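Local coordinates for protein TqaA (Penicillium aethiopicum, PDB 5EGF) that forms the terminal condensation-like domain of a fungal nonribosomal peptide synthetase, a domain that probably releases the finished peptide by closing it into a ring, at residues L52-A57 and P109-L114; D182-P187 and N311-P316; F208-Y213 and L315-I320; Y213-S218 and H365-D370. The protein carries 2 engineered substitutions. All blocks are in the same frame, centred on the assembly; numbering follows the deposited sequence.

Interaction 1 (L52-A57 and P109-L114); sequences LPATQA and PIQLVL. With EDO (1,2-ethanediol), chain Z.
Pro-109 and Ala-54 open an antiparallel pairing in which strand 110-115 takes up the last residues of strand 47-53. Pro-109 O accepts from Ala-54 N at 3.0 Å, and Ala-54 CB lies 4.3 Å from Pro-109 CB. Ile-110, the non-hydrogen-bonded partner of Pro-53, brings CB and the CG2 branch against Leu-52 O and Pro-53 CA, while its longer branch leads away; the side chain also packs on Pro-25 and Ile-26. Gln-111 and Leu-52 form the hydrogen-bonded pair: Gln-111 N reaches Leu-52 O at 2.6 Å, and Gln-111 O receives Leu-52 N at 3.0 Å. With CG lying beside the backbone N (chi1 -79°) and the chain extended beyond, the Gln-111 amide rises on the face of the sheet that also carries Leu-52. There NE2 makes a weak bond to Pro-53 O at 2.8 Å, and OE1 accepts from O1 of a 1,2-ethanediol molecule at 2.9 Å, besides a bond from Gln-58. Val-113 then offers CG2 to Leu-52 CD1 at 3.8 Å. Phe-208 and Leu-212 of helix 208-217 pack on Gln-111. Polar and apolar needs are met together: both ends of a buried amide are engaged, and the exit of the strand is tied to the start of helix 56-63, which has Thr-55 as its N-cap and Gln-58 in its first turn.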
loop_
_atom_site.group_PDB
_atom_site.type_symbol
_atom_site.label_atom_id
_atom_site.label_comp_id
_atom_site.label_asym_id
_atom_site.label_seq_id
_atom_site.Cartn_x
_atom_site.Cartn_y
_atom_site.Cartn_z
ATOM N N LEU C 52 -44.141 9.278 20.387
ATOM C CA LEU C 52 -43.682 8.292 21.357
ATOM C C LEU C 52 -42.182 8.117 21.285
ATOM O O LEU C 52 -41.545 8.610 20.355
ATOM C CB LEU C 52 -44.325 6.931 21.097
ATOM C CG LEU C 52 -45.818 6.851 20.867
ATOM C CD1 LEU C 52 -46.134 7.188 19.417
ATOM C CD2 LEU C 52 -46.268 5.452 21.217
ATOM N N PRO C 53 -41.613 7.396 22.267
ATOM C CA PRO C 53 -40.211 6.988 22.153
ATOM C C PRO C 53 -40.047 5.868 21.128
ATOM O O PRO C 53 -40.930 5.011 20.985
ATOM C CB PRO C 53 -39.887 6.458 23.560
ATOM C CG PRO C 53 -40.926 7.071 24.464
ATOM C CD PRO C 53 -42.163 7.106 23.608
ATOM N N ALA C 54 -38.929 5.893 20.405
ATOM C CA ALA C 54 -38.488 4.736 19.630
ATOM C C ALA C 54 -37.907 3.737 20.644
ATOM O O ALA C 54 -37.311 4.141 21.654
ATOM C CB ALA C 54 -37.433 5.145 18.637
ATOM N N THR C 55 -38.089 2.445 20.396
ATOM C CA THR C 55 -37.573 1.445 21.302
ATOM C C THR C 55 -36.055 1.392 21.228
ATOM O O THR C 55 -35.419 2.087 20.406
ATOM C CB THR C 55 -38.151 0.043 21.009
ATOM O OG1 THR C 55 -37.780 -0.363 19.681
ATOM C CG2 THR C 55 -39.682 0.037 21.175
ATOM N N GLN C 56 -35.466 0.579 22.098
ATOM C CA GLN C 56 -34.035 0.375 22.048
ATOM C C GLN C 56 -33.714 -0.427 20.793
ATOM O O GLN C 56 -32.726 -0.134 20.110
ATOM C CB GLN C 56 -33.529 -0.326 23.305
ATOM C CG GLN C 56 -32.020 -0.216 23.458
ATOM C CD GLN C 56 -31.535 -0.749 24.794
ATOM O OE1 GLN C 56 -32.339 -1.092 25.649
ATOM N NE2 GLN C 56 -30.221 -0.829 24.973
ATOM N N ALA C 57 -34.572 -1.405 20.482
ATOM C CA ALA C 57 -34.423 -2.253 19.291
ATOM C C ALA C 57 -34.514 -1.452 17.982
ATOM O O ALA C 57 -33.751 -1.693 17.046
ATOM C CB ALA C 57 -35.456 -3.381 19.306
ATOM N N PRO C 109 -34.201 9.263 20.839
ATOM C CA PRO C 109 -34.984 9.208 19.598
ATOM C C PRO C 109 -36.458 8.864 19.799
ATOM O O PRO C 109 -36.812 8.020 20.626
ATOM C CB PRO C 109 -34.285 8.109 18.786
ATOM C CG PRO C 109 -33.617 7.257 19.801
ATOM C CD PRO C 109 -33.153 8.230 20.864
ATOM N N ILE C 110 -37.302 9.499 18.991
ATOM C CA ILE C 110 -38.747 9.415 19.142
ATOM C C ILE C 110 -39.436 9.202 17.803
ATOM O O ILE C 110 -38.878 9.507 16.746
ATOM C CB ILE C 110 -39.297 10.698 19.765
ATOM C CG1 ILE C 110 -38.774 11.909 18.996
ATOM C CG2 ILE C 110 -38.911 10.794 21.237
ATOM C CD1 ILE C 110 -39.321 13.235 19.488
ATOM N N GLN C 111 -40.650 8.673 17.865
ATOM C CA GLN C 111 -41.464 8.420 16.695
ATOM C C GLN C 111 -42.505 9.514 16.572
ATOM O O GLN C 111 -43.330 9.699 17.480
ATOM C CB GLN C 111 -42.195 7.086 16.860
ATOM C CG GLN C 111 -41.354 5.862 16.574
ATOM C CD GLN C 111 -41.970 4.575 17.116
ATOM O OE1 GLN C 111 -42.444 3.737 16.351
ATOM N NE2 GLN C 111 -41.936 4.400 18.438
ATOM N N LEU C 112 -42.481 10.252 15.467
ATOM C CA LEU C 112 -43.590 11.153 15.177
ATOM C C LEU C 112 -44.548 10.428 14.242
ATOM O O LEU C 112 -44.206 10.119 13.105
ATOM C CB LEU C 112 -43.112 12.457 14.550
ATOM C CG LEU C 112 -42.519 13.501 15.492
ATOM C CD1 LEU C 112 -41.191 13.037 16.085
ATOM C CD2 LEU C 112 -42.336 14.785 14.717
ATOM N N VAL C 113 -45.736 10.107 14.729
ATOM C CA VAL C 113 -46.727 9.479 13.869
ATOM C C VAL C 113 -47.493 10.565 13.122
ATOM O O VAL C 113 -48.027 11.497 13.729
ATOM C CB VAL C 113 -47.700 8.629 14.675
ATOM C CG1 VAL C 113 -48.421 7.641 13.759
ATOM C CG2 VAL C 113 -46.946 7.891 15.755
ATOM N N LEU C 114 -47.542 10.449 11.800
ATOM C CA LEU C 114 -48.164 11.477 10.976
ATOM C C LEU C 114 -49.564 11.097 10.496
ATOM O O LEU C 114 -49.894 9.917 10.342
ATOM C CB LEU C 114 -47.266 11.792 9.778
ATOM C CG LEU C 114 -46.431 13.060 9.908
ATOM C CD1 LEU C 114 -46.012 13.309 11.351
ATOM C CD2 LEU C 114 -45.217 12.995 8.973
HETATM C C1 EDO Z . -45.441 3.921 15.458
HETATM O O1 EDO Z . -44.634 5.016 15.004
HETATM C C2 EDO Z . -46.693 3.795 14.596
HETATM O O2 EDO Z . -47.395 2.583 14.906
#

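Interaction 2 (D182-P187 and N311-P316); sequences DGVSIP and NGRNLP
Asp-182 and Arg-313 form a buried salt bridge beside the phosphopantetheine site, OD2 standing 2.7 Å from NH1 at the edge of the guanidinium. The two flat groups are turned 82° against each other, so the bridge runs through NH1 alone, with OD2 the nearer oxygen, and not as a flat two-to-two pairing. Asp-182 CG lies between the backbone N and the carbonyl carbon (chi1 59°), which folds the carboxylate over the following turn and leaves OD1 for Ser-185. Gly-183 is a residue seen to bind phosphopantetheine in another structure of this protein, although the cofactor is absent here. Val-184 lays CG2 over one face of the Arg-313 guanidinium, 3.4 Å from CD, and rests CG1 on Asn-311 CB at 4.1 Å. Ser-185 gives OD1 of Asp-182 two bonds, from its N at 3.0 Å in an Asx motif and from OG at 2.8 Å, the latter from above the carboxylate plane; its CB touches Arg-313 NH2 at 3.7 Å. Arg-313 NE is held by Ile-320 O, and Thr-327 N donates to Asp-182 OD2. Asp-182 and Gly-183 close the His-xxx-Asp-Gly core of the family's condensation motif. The chemistry implies a structural use of the aspartate, as in related condensation domains: it probably fixes the motif loop against the loop bearing Asn-311, another phosphopantetheine-binding residue.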
loop_
_atom_site.group_PDB
_atom_site.type_symbol
_atom_site.label_atom_id
_atom_site.label_comp_id
_atom_site.label_asym_id
_atom_site.label_seq_id
_atom_site.Cartn_x
_atom_site.Cartn_y
_atom_site.Cartn_z
ATOM N N ASP C 182 -40.173 -6.067 10.903
ATOM C CA ASP C 182 -39.404 -7.170 11.415
ATOM C C ASP C 182 -39.838 -8.380 10.614
ATOM O O ASP C 182 -40.745 -8.281 9.790
ATOM C CB ASP C 182 -39.596 -7.348 12.932
ATOM C CG ASP C 182 -41.043 -7.604 13.329
ATOM O OD1 ASP C 182 -41.797 -8.178 12.515
ATOM O OD2 ASP C 182 -41.412 -7.240 14.466
ATOM N N GLY C 183 -39.169 -9.508 10.821
ATOM C CA GLY C 183 -39.368 -10.666 9.973
ATOM C C GLY C 183 -40.795 -11.170 9.956
ATOM O O GLY C 183 -41.342 -11.513 8.905
ATOM N N VAL C 184 -41.413 -11.215 11.131
ATOM C CA VAL C 184 -42.744 -11.794 11.228
ATOM C C VAL C 184 -43.804 -10.925 10.546
ATOM O O VAL C 184 -44.765 -11.445 10.000
ATOM C CB VAL C 184 -43.133 -12.217 12.694
ATOM C CG1 VAL C 184 -42.044 -11.837 13.708
ATOM C CG2 VAL C 184 -44.491 -11.658 13.094
ATOM N N SER C 185 -43.615 -9.612 10.546
ATOM C CA SER C 185 -44.643 -8.718 10.023
ATOM C C SER C 185 -44.427 -8.197 8.586
ATOM O O SER C 185 -45.348 -7.619 8.001
ATOM C CB SER C 185 -44.887 -7.541 10.986
ATOM O OG SER C 185 -43.738 -6.722 11.137
ATOM N N ILE C 186 -43.240 -8.397 8.013
ATOM C CA ILE C 186 -42.980 -7.903 6.653
ATOM C C ILE C 186 -43.901 -8.557 5.605
ATOM O O ILE C 186 -44.412 -7.867 4.711
ATOM C CB ILE C 186 -41.468 -7.984 6.240
ATOM C CG1 ILE C 186 -41.158 -7.046 5.067
ATOM C CG2 ILE C 186 -41.080 -9.394 5.859
ATOM C CD1 ILE C 186 -41.702 -5.637 5.229
ATOM N N PRO C 187 -44.146 -9.876 5.718
ATOM C CA PRO C 187 -45.008 -10.502 4.714
ATOM C C PRO C 187 -46.417 -9.937 4.784
ATOM O O PRO C 187 -47.162 -9.987 3.807
ATOM C CB PRO C 187 -45.024 -11.973 5.136
ATOM C CG PRO C 187 -43.809 -12.145 5.939
ATOM C CD PRO C 187 -43.672 -10.864 6.695
ATOM N N ASN C 311 -38.896 -12.393 19.210
ATOM C CA ASN C 311 -39.793 -11.686 18.298
ATOM C C ASN C 311 -40.688 -10.651 18.973
ATOM O O ASN C 311 -41.286 -9.825 18.295
ATOM C CB ASN C 311 -40.605 -12.655 17.450
ATOM C CG ASN C 311 -41.496 -13.524 18.274
ATOM O OD1 ASN C 311 -41.864 -14.617 17.858
ATOM N ND2 ASN C 311 -41.850 -13.054 19.464
ATOM N N GLY C 312 -40.757 -10.702 20.306
ATOM C CA GLY C 312 -41.505 -9.741 21.103
ATOM C C GLY C 312 -43.007 -9.738 20.839
ATOM O O GLY C 312 -43.656 -8.704 21.018
ATOM N N ARG C 313 -43.558 -10.877 20.419
ATOM C CA ARG C 313 -44.970 -10.953 20.061
ATOM C C ARG C 313 -45.706 -12.021 20.864
ATOM O O ARG C 313 -46.537 -12.761 20.317
ATOM C CB ARG C 313 -45.140 -11.199 18.564
ATOM C CG ARG C 313 -44.560 -10.076 17.721
ATOM C CD ARG C 313 -44.725 -10.328 16.234
ATOM N NE ARG C 313 -45.645 -9.373 15.636
ATOM C CZ ARG C 313 -45.282 -8.281 14.972
ATOM N NH1 ARG C 313 -44.000 -7.986 14.799
ATOM N NH2 ARG C 313 -46.213 -7.484 14.479
ATOM N N ASN C 314 -45.391 -12.091 22.157
ATOM C CA ASN C 314 -46.032 -13.029 23.065
ATOM C C ASN C 314 -46.924 -12.313 24.068
ATOM O O ASN C 314 -47.736 -12.934 24.750
ATOM C CB ASN C 314 -44.995 -13.910 23.752
ATOM C CG ASN C 314 -44.476 -14.995 22.831
ATOM O OD1 ASN C 314 -45.013 -16.107 22.794
ATOM N ND2 ASN C 314 -43.444 -14.669 22.055
ATOM N N LEU C 315 -46.739 -10.998 24.142
ATOM C CA LEU C 315 -47.712 -10.083 24.733
ATOM C C LEU C 315 -49.135 -10.444 24.281
ATOM O O LEU C 315 -49.375 -10.692 23.093
ATOM C CB LEU C 315 -47.385 -8.642 24.333
ATOM C CG LEU C 315 -46.354 -7.959 25.229
ATOM C CD1 LEU C 315 -45.802 -6.688 24.592
ATOM C CD2 LEU C 315 -46.992 -7.653 26.576
ATOM N N PRO C 316 -50.085 -10.482 25.230
ATOM C CA PRO C 316 -51.435 -10.983 24.959
ATOM C C PRO C 316 -52.392 -9.928 24.407
ATOM O O PRO C 316 -53.601 -10.103 24.517
ATOM C CB PRO C 316 -51.901 -11.430 26.344
ATOM C CG PRO C 316 -51.269 -10.424 27.259
ATOM C CD PRO C 316 -49.923 -10.092 26.644
#

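Interaction 3 (F208-Y213 and L315-I320); sequences FAHYLY and LPMDNI. With EDO (1,2-ethanediol), chain Z.
Tyr-211 and His-210 both swing their rings off helix 208-217 with CG pointing away from the backbone N (chi1 178° and 177°), while Met-317, modelled as selenomethionine, bends at its last torsion (chi3 57°) to fit beside them. Its SE comes to the edge of the imidazole, 3.5 Å from His-210 ND1. Met-317 CE packs on Tyr-211 CD1 at 3.7 Å, and SE, 5.4 Å from the centroid of the Tyr-211 ring and oblique to it, makes a Met-aromatic contact. Two more apolar tips close on the tyrosine: Leu-315 CD1 lies 3.7 Å from CE1, and Ile-320 CD1 sits at the ring edge, 3.9 Å from the same CE1. The phenol hydroxyl bonds to Gly-312 O. An alanine in place of Tyr-211 would remove both ring and hydroxyl, and is likely to open a gap between Leu-315, Met-317 and Ile-320 while depriving Gly-312 O of this donor. Dispersion thus does most of the joining of helix to loop, and it buries His-210 ND1 without a polar partner in the model.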
loop_
_atom_site.group_PDB
_atom_site.type_symbol
_atom_site.label_atom_id
_atom_site.label_comp_id
_atom_site.label_asym_id
_atom_site.label_seq_id
_atom_site.Cartn_x
_atom_site.Cartn_y
_atom_site.Cartn_z
ATOM N N PHE C 208 -48.352 0.095 15.417
ATOM C CA PHE C 208 -47.203 -0.313 16.207
ATOM C C PHE C 208 -47.234 0.450 17.535
ATOM O O PHE C 208 -46.955 -0.109 18.603
ATOM C CB PHE C 208 -45.886 -0.047 15.455
ATOM C CG PHE C 208 -44.647 -0.275 16.297
ATOM C CD1 PHE C 208 -44.248 -1.564 16.627
ATOM C CD2 PHE C 208 -43.900 0.796 16.781
ATOM C CE1 PHE C 208 -43.116 -1.798 17.427
ATOM C CE2 PHE C 208 -42.763 0.577 17.579
ATOM C CZ PHE C 208 -42.371 -0.728 17.899
ATOM N N ALA C 209 -47.592 1.730 17.467
ATOM C CA ALA C 209 -47.702 2.532 18.670
ATOM C C ALA C 209 -48.614 1.846 19.698
ATOM O O ALA C 209 -48.355 1.920 20.897
ATOM C CB ALA C 209 -48.188 3.910 18.350
ATOM N N HIS C 210 -49.659 1.163 19.234
ATOM C CA HIS C 210 -50.536 0.449 20.155
ATOM C C HIS C 210 -49.723 -0.562 20.975
ATOM O O HIS C 210 -49.982 -0.769 22.163
ATOM C CB HIS C 210 -51.681 -0.240 19.405
ATOM C CG HIS C 210 -52.580 -1.050 20.290
ATOM N ND1 HIS C 210 -52.234 -2.303 20.755
ATOM C CD2 HIS C 210 -53.809 -0.787 20.801
ATOM C CE1 HIS C 210 -53.210 -2.773 21.516
ATOM N NE2 HIS C 210 -54.177 -1.874 21.560
ATOM N N TYR C 211 -48.734 -1.182 20.334
ATOM C CA TYR C 211 -47.856 -2.143 20.998
ATOM C C TYR C 211 -47.132 -1.468 22.161
ATOM O O TYR C 211 -47.160 -1.942 23.304
ATOM C CB TYR C 211 -46.844 -2.671 19.983
ATOM C CG TYR C 211 -45.804 -3.651 20.509
ATOM C CD1 TYR C 211 -46.083 -5.010 20.590
ATOM C CD2 TYR C 211 -44.526 -3.223 20.872
ATOM C CE1 TYR C 211 -45.142 -5.912 21.048
ATOM C CE2 TYR C 211 -43.566 -4.133 21.333
ATOM C CZ TYR C 211 -43.889 -5.474 21.421
ATOM O OH TYR C 211 -42.963 -6.397 21.874
ATOM N N LEU C 212 -46.480 -0.351 21.862
ATOM C CA LEU C 212 -45.774 0.378 22.898
ATOM C C LEU C 212 -46.691 0.653 24.103
ATOM O O LEU C 212 -46.359 0.261 25.230
ATOM C CB LEU C 212 -45.160 1.658 22.331
ATOM C CG LEU C 212 -44.267 1.452 21.088
ATOM C CD1 LEU C 212 -43.575 2.757 20.682
ATOM C CD2 LEU C 212 -43.236 0.337 21.335
ATOM N N TYR C 213 -47.841 1.291 23.859
ATOM C CA TYR C 213 -48.814 1.619 24.913
ATOM C C TYR C 213 -49.164 0.412 25.775
ATOM O O TYR C 213 -49.288 0.522 26.993
ATOM C CB TYR C 213 -50.115 2.205 24.326
ATOM C CG TYR C 213 -49.976 3.630 23.838
ATOM C CD1 TYR C 213 -49.597 4.646 24.709
ATOM C CD2 TYR C 213 -50.219 3.963 22.507
ATOM C CE1 TYR C 213 -49.454 5.966 24.263
ATOM C CE2 TYR C 213 -50.082 5.276 22.056
ATOM C CZ TYR C 213 -49.695 6.270 22.942
ATOM O OH TYR C 213 -49.540 7.570 22.512
ATOM N N LEU C 315 -46.739 -10.998 24.142
ATOM C CA LEU C 315 -47.712 -10.083 24.733
ATOM C C LEU C 315 -49.135 -10.444 24.281
ATOM O O LEU C 315 -49.375 -10.692 23.093
ATOM C CB LEU C 315 -47.385 -8.642 24.333
ATOM C CG LEU C 315 -46.354 -7.959 25.229
ATOM C CD1 LEU C 315 -45.802 -6.688 24.592
ATOM C CD2 LEU C 315 -46.992 -7.653 26.576
ATOM N N PRO C 316 -50.085 -10.482 25.230
ATOM C CA PRO C 316 -51.435 -10.983 24.959
ATOM C C PRO C 316 -52.392 -9.928 24.407
ATOM O O PRO C 316 -53.601 -10.103 24.517
ATOM C CB PRO C 316 -51.901 -11.430 26.344
ATOM C CG PRO C 316 -51.269 -10.424 27.259
ATOM C CD PRO C 316 -49.923 -10.092 26.644
HETATM N N MSE C 317 -51.872 -8.852 23.828
HETATM C CA MSE C 317 -52.735 -7.857 23.206
HETATM C C MSE C 317 -53.411 -8.447 21.977
HETATM O O MSE C 317 -53.090 -9.561 21.556
HETATM C CB MSE C 317 -51.949 -6.619 22.815
HETATM C CG MSE C 317 -51.357 -6.694 21.443
HETATM SE SE MSE C 317 -50.235 -5.151 21.154
HETATM C CE MSE C 317 -49.056 -5.441 22.691
ATOM N N ASP C 318 -54.357 -7.701 21.414
ATOM C CA ASP C 318 -55.142 -8.192 20.288
ATOM C C ASP C 318 -54.513 -7.779 18.966
ATOM O O ASP C 318 -53.999 -6.664 18.836
ATOM C CB ASP C 318 -56.576 -7.679 20.384
ATOM C CG ASP C 318 -57.082 -7.649 21.812
ATOM O OD1 ASP C 318 -56.857 -6.624 22.497
ATOM O OD2 ASP C 318 -57.693 -8.647 22.252
ATOM N N ASN C 319 -54.564 -8.681 17.990
ATOM C CA ASN C 319 -53.889 -8.471 16.712
ATOM C C ASN C 319 -52.387 -8.329 16.899
ATOM O O ASN C 319 -51.722 -7.639 16.131
ATOM C CB ASN C 319 -54.459 -7.256 15.972
ATOM C CG ASN C 319 -55.603 -7.625 15.050
ATOM O OD1 ASN C 319 -55.563 -8.662 14.386
ATOM N ND2 ASN C 319 -56.634 -6.787 15.011
ATOM N N ILE C 320 -51.866 -8.994 17.929
ATOM C CA ILE C 320 -50.438 -8.958 18.254
ATOM C C ILE C 320 -49.567 -9.564 17.151
ATOM O O ILE C 320 -48.492 -9.051 16.853
ATOM C CB ILE C 320 -50.129 -9.676 19.601
ATOM C CG1 ILE C 320 -48.627 -9.660 19.905
ATOM C CG2 ILE C 320 -50.634 -11.118 19.589
ATOM C CD1 ILE C 320 -48.083 -8.315 20.280
HETATM C C1 EDO Z . -45.441 3.921 15.458
HETATM O O1 EDO Z . -44.634 5.016 15.004
HETATM C C2 EDO Z . -46.693 3.795 14.596
HETATM O O2 EDO Z . -47.395 2.583 14.906
#

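Interaction 4 (Y213-S218 and H365-D370); sequences YHRVSS and HVELRD
A side-on arginine grip on a backbone carbonyl, combined with a salt bridge to an N-cap residue, ties Arg-215 of helix 208-217 to His-365 and Glu-367 at the start of helix 368-375. Arg-215 bends at chi3 (99°), which turns the guanidinium so that NE and NH2 both face His-365 O, each at 3.0 Å. The oxygen lies close to the guanidinium plane, and the fork of two donors helps to fix the rotation of the group. NH2 also reaches Glu-367 OE2 at 2.5 Å, a very short salt bridge whose exact length deserves caution. The carboxylate meets the edge of the guanidinium with its own plane turned 83° away, placed there by a bend in the glutamate chain at chi2 (-66°). Ser-218 OG donates to Arg-215 O at 3.0 Å, tying off the last turn of the helix. An alanine in place of Arg-215 would remove the guanidinium, which would probably leave His-365 O without both side-chain donors and the Glu-367 carboxylate without its charged mate. The other carboxylate oxygen, OE1, accepts from Gln-56 N at the head of helix 56-63. Leu-315 of the loop after strand 303-310 packs on Arg-215, and Val-366 rests on Phe-229 and Trp-232 of helix 227-235 while its carbonyl receives Asn-329 of strand 329-336.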
loop_
_atom_site.group_PDB
_atom_site.type_symbol
_atom_site.label_atom_id
_atom_site.label_comp_id
_atom_site.label_asym_id
_atom_site.label_seq_id
_atom_site.Cartn_x
_atom_site.Cartn_y
_atom_site.Cartn_z
ATOM N N TYR C 213 -47.841 1.291 23.859
ATOM C CA TYR C 213 -48.814 1.619 24.913
ATOM C C TYR C 213 -49.164 0.412 25.775
ATOM O O TYR C 213 -49.288 0.522 26.993
ATOM C CB TYR C 213 -50.115 2.205 24.326
ATOM C CG TYR C 213 -49.976 3.630 23.838
ATOM C CD1 TYR C 213 -49.597 4.646 24.709
ATOM C CD2 TYR C 213 -50.219 3.963 22.507
ATOM C CE1 TYR C 213 -49.454 5.966 24.263
ATOM C CE2 TYR C 213 -50.082 5.276 22.056
ATOM C CZ TYR C 213 -49.695 6.270 22.942
ATOM O OH TYR C 213 -49.540 7.570 22.512
ATOM N N HIS C 214 -49.324 -0.733 25.123
ATOM C CA HIS C 214 -49.681 -1.967 25.802
ATOM C C HIS C 214 -48.550 -2.458 26.710
ATOM O O HIS C 214 -48.798 -2.947 27.817
ATOM C CB HIS C 214 -50.052 -3.036 24.776
ATOM C CG HIS C 214 -50.525 -4.316 25.385
ATOM N ND1 HIS C 214 -49.670 -5.214 25.988
ATOM C CD2 HIS C 214 -51.766 -4.847 25.493
ATOM C CE1 HIS C 214 -50.363 -6.245 26.439
ATOM N NE2 HIS C 214 -51.637 -6.048 26.151
ATOM N N ARG C 215 -47.308 -2.331 26.242
ATOM C CA ARG C 215 -46.136 -2.729 27.033
ATOM C C ARG C 215 -46.075 -1.963 28.340
ATOM O O ARG C 215 -45.743 -2.512 29.389
ATOM C CB ARG C 215 -44.844 -2.426 26.278
ATOM C CG ARG C 215 -44.378 -3.488 25.314
ATOM C CD ARG C 215 -43.442 -2.842 24.332
ATOM N NE ARG C 215 -42.031 -3.038 24.628
ATOM C CZ ARG C 215 -41.125 -2.062 24.678
ATOM N NH1 ARG C 215 -41.482 -0.796 24.489
ATOM N NH2 ARG C 215 -39.852 -2.354 24.932
ATOM N N VAL C 216 -46.362 -0.673 28.254
ATOM C CA VAL C 216 -46.319 0.186 29.417
ATOM C C VAL C 216 -47.517 -0.074 30.333
ATOM O O VAL C 216 -47.392 -0.009 31.560
ATOM C CB VAL C 216 -46.248 1.665 29.005
ATOM C CG1 VAL C 216 -46.933 2.548 30.028
ATOM C CG2 VAL C 216 -44.797 2.081 28.816
ATOM N N SER C 217 -48.666 -0.388 29.738
ATOM C CA SER C 217 -49.875 -0.643 30.518
ATOM C C SER C 217 -49.631 -1.783 31.491
ATOM O O SER C 217 -50.133 -1.764 32.615
ATOM C CB SER C 217 -51.063 -0.979 29.611
ATOM O OG SER C 217 -51.132 -2.373 29.346
ATOM N N SER C 218 -48.841 -2.766 31.054
ATOM C CA SER C 218 -48.573 -3.972 31.841
ATOM C C SER C 218 -47.364 -3.820 32.766
ATOM O O SER C 218 -47.049 -4.721 33.541
ATOM C CB SER C 218 -48.374 -5.175 30.923
ATOM O OG SER C 218 -47.170 -5.049 30.195
ATOM N N HIS C 365 -40.133 -8.796 26.376
ATOM C CA HIS C 365 -40.569 -7.635 25.617
ATOM C C HIS C 365 -40.099 -6.293 26.196
ATOM O O HIS C 365 -40.295 -5.245 25.584
ATOM C CB HIS C 365 -42.089 -7.642 25.543
ATOM C CG HIS C 365 -42.745 -7.581 26.885
ATOM N ND1 HIS C 365 -43.064 -8.712 27.609
ATOM C CD2 HIS C 365 -43.106 -6.525 27.652
ATOM C CE1 HIS C 365 -43.616 -8.351 28.758
ATOM N NE2 HIS C 365 -43.654 -7.030 28.805
ATOM N N VAL C 366 -39.477 -6.311 27.370
ATOM C CA VAL C 366 -39.031 -5.061 27.989
ATOM C C VAL C 366 -37.659 -4.625 27.489
ATOM O O VAL C 366 -36.832 -5.448 27.081
ATOM C CB VAL C 366 -39.021 -5.135 29.557
ATOM C CG1 VAL C 366 -40.350 -5.655 30.089
ATOM C CG2 VAL C 366 -37.865 -5.992 30.072
ATOM N N GLU C 367 -37.426 -3.323 27.540
ATOM C CA GLU C 367 -36.163 -2.722 27.134
ATOM C C GLU C 367 -34.936 -3.366 27.789
ATOM O O GLU C 367 -34.890 -3.591 28.991
ATOM C CB GLU C 367 -36.188 -1.224 27.467
ATOM C CG GLU C 367 -37.320 -0.436 26.791
ATOM C CD GLU C 367 -37.158 -0.382 25.273
ATOM O OE1 GLU C 367 -36.560 0.602 24.795
ATOM O OE2 GLU C 367 -37.607 -1.317 24.566
ATOM N N LEU C 368 -33.911 -3.635 26.999
ATOM C CA LEU C 368 -32.706 -4.240 27.554
ATOM C C LEU C 368 -32.047 -3.363 28.619
ATOM O O LEU C 368 -31.705 -3.844 29.710
ATOM C CB LEU C 368 -31.714 -4.568 26.441
ATOM C CG LEU C 368 -30.355 -5.151 26.834
ATOM C CD1 LEU C 368 -30.512 -6.581 27.340
ATOM C CD2 LEU C 368 -29.360 -5.084 25.657
ATOM N N ARG C 369 -31.852 -2.090 28.291
ATOM C CA ARG C 369 -31.252 -1.156 29.236
ATOM C C ARG C 369 -32.045 -1.083 30.557
ATOM O O ARG C 369 -31.475 -0.746 31.589
ATOM C CB ARG C 369 -31.135 0.235 28.629
ATOM C CG ARG C 369 -32.482 0.869 28.337
ATOM C CD ARG C 369 -32.380 2.377 28.231
ATOM N NE ARG C 369 -31.298 2.802 27.344
ATOM C CZ ARG C 369 -31.419 2.935 26.023
ATOM N NH1 ARG C 369 -32.566 2.648 25.423
ATOM N NH2 ARG C 369 -30.386 3.350 25.305
ATOM N N ASP C 370 -33.346 -1.383 30.519
ATOM C CA ASP C 370 -34.145 -1.474 31.747
ATOM C C ASP C 370 -33.857 -2.773 32.496
ATOM O O ASP C 370 -33.841 -2.783 33.725
ATOM C CB ASP C 370 -35.648 -1.391 31.463
ATOM C CG ASP C 370 -36.108 0.001 31.066
ATOM O OD1 ASP C 370 -35.325 0.974 31.194
ATOM O OD2 ASP C 370 -37.283 0.102 30.633
#

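Overall arrangement
Helix 208-217 touches all four contacts: it supplies a segment to interactions 3 and 4, whose centres are 11 Å apart, its Phe-208 and Leu-212 pack on the strand pair of interaction 1, and its Tyr-211 OH bonds to Gly-312 O of interaction 2. Interactions 2 and 3 are centred 10 Å apart and share Leu-315 and Pro-316, so one loop both holds the motif turn and docks on that helix. Gln-56 links interactions 1 and 4 through Glu-367 OE1 and Arg-369 N. Interaction 2 lies at the phosphopantetheine site, where the side chains of Asn-311 and Tyr-357 are about 5 Å apart; those of Tyr-211 and His-365 come to about 7 and 8 Å from that of Asn-311.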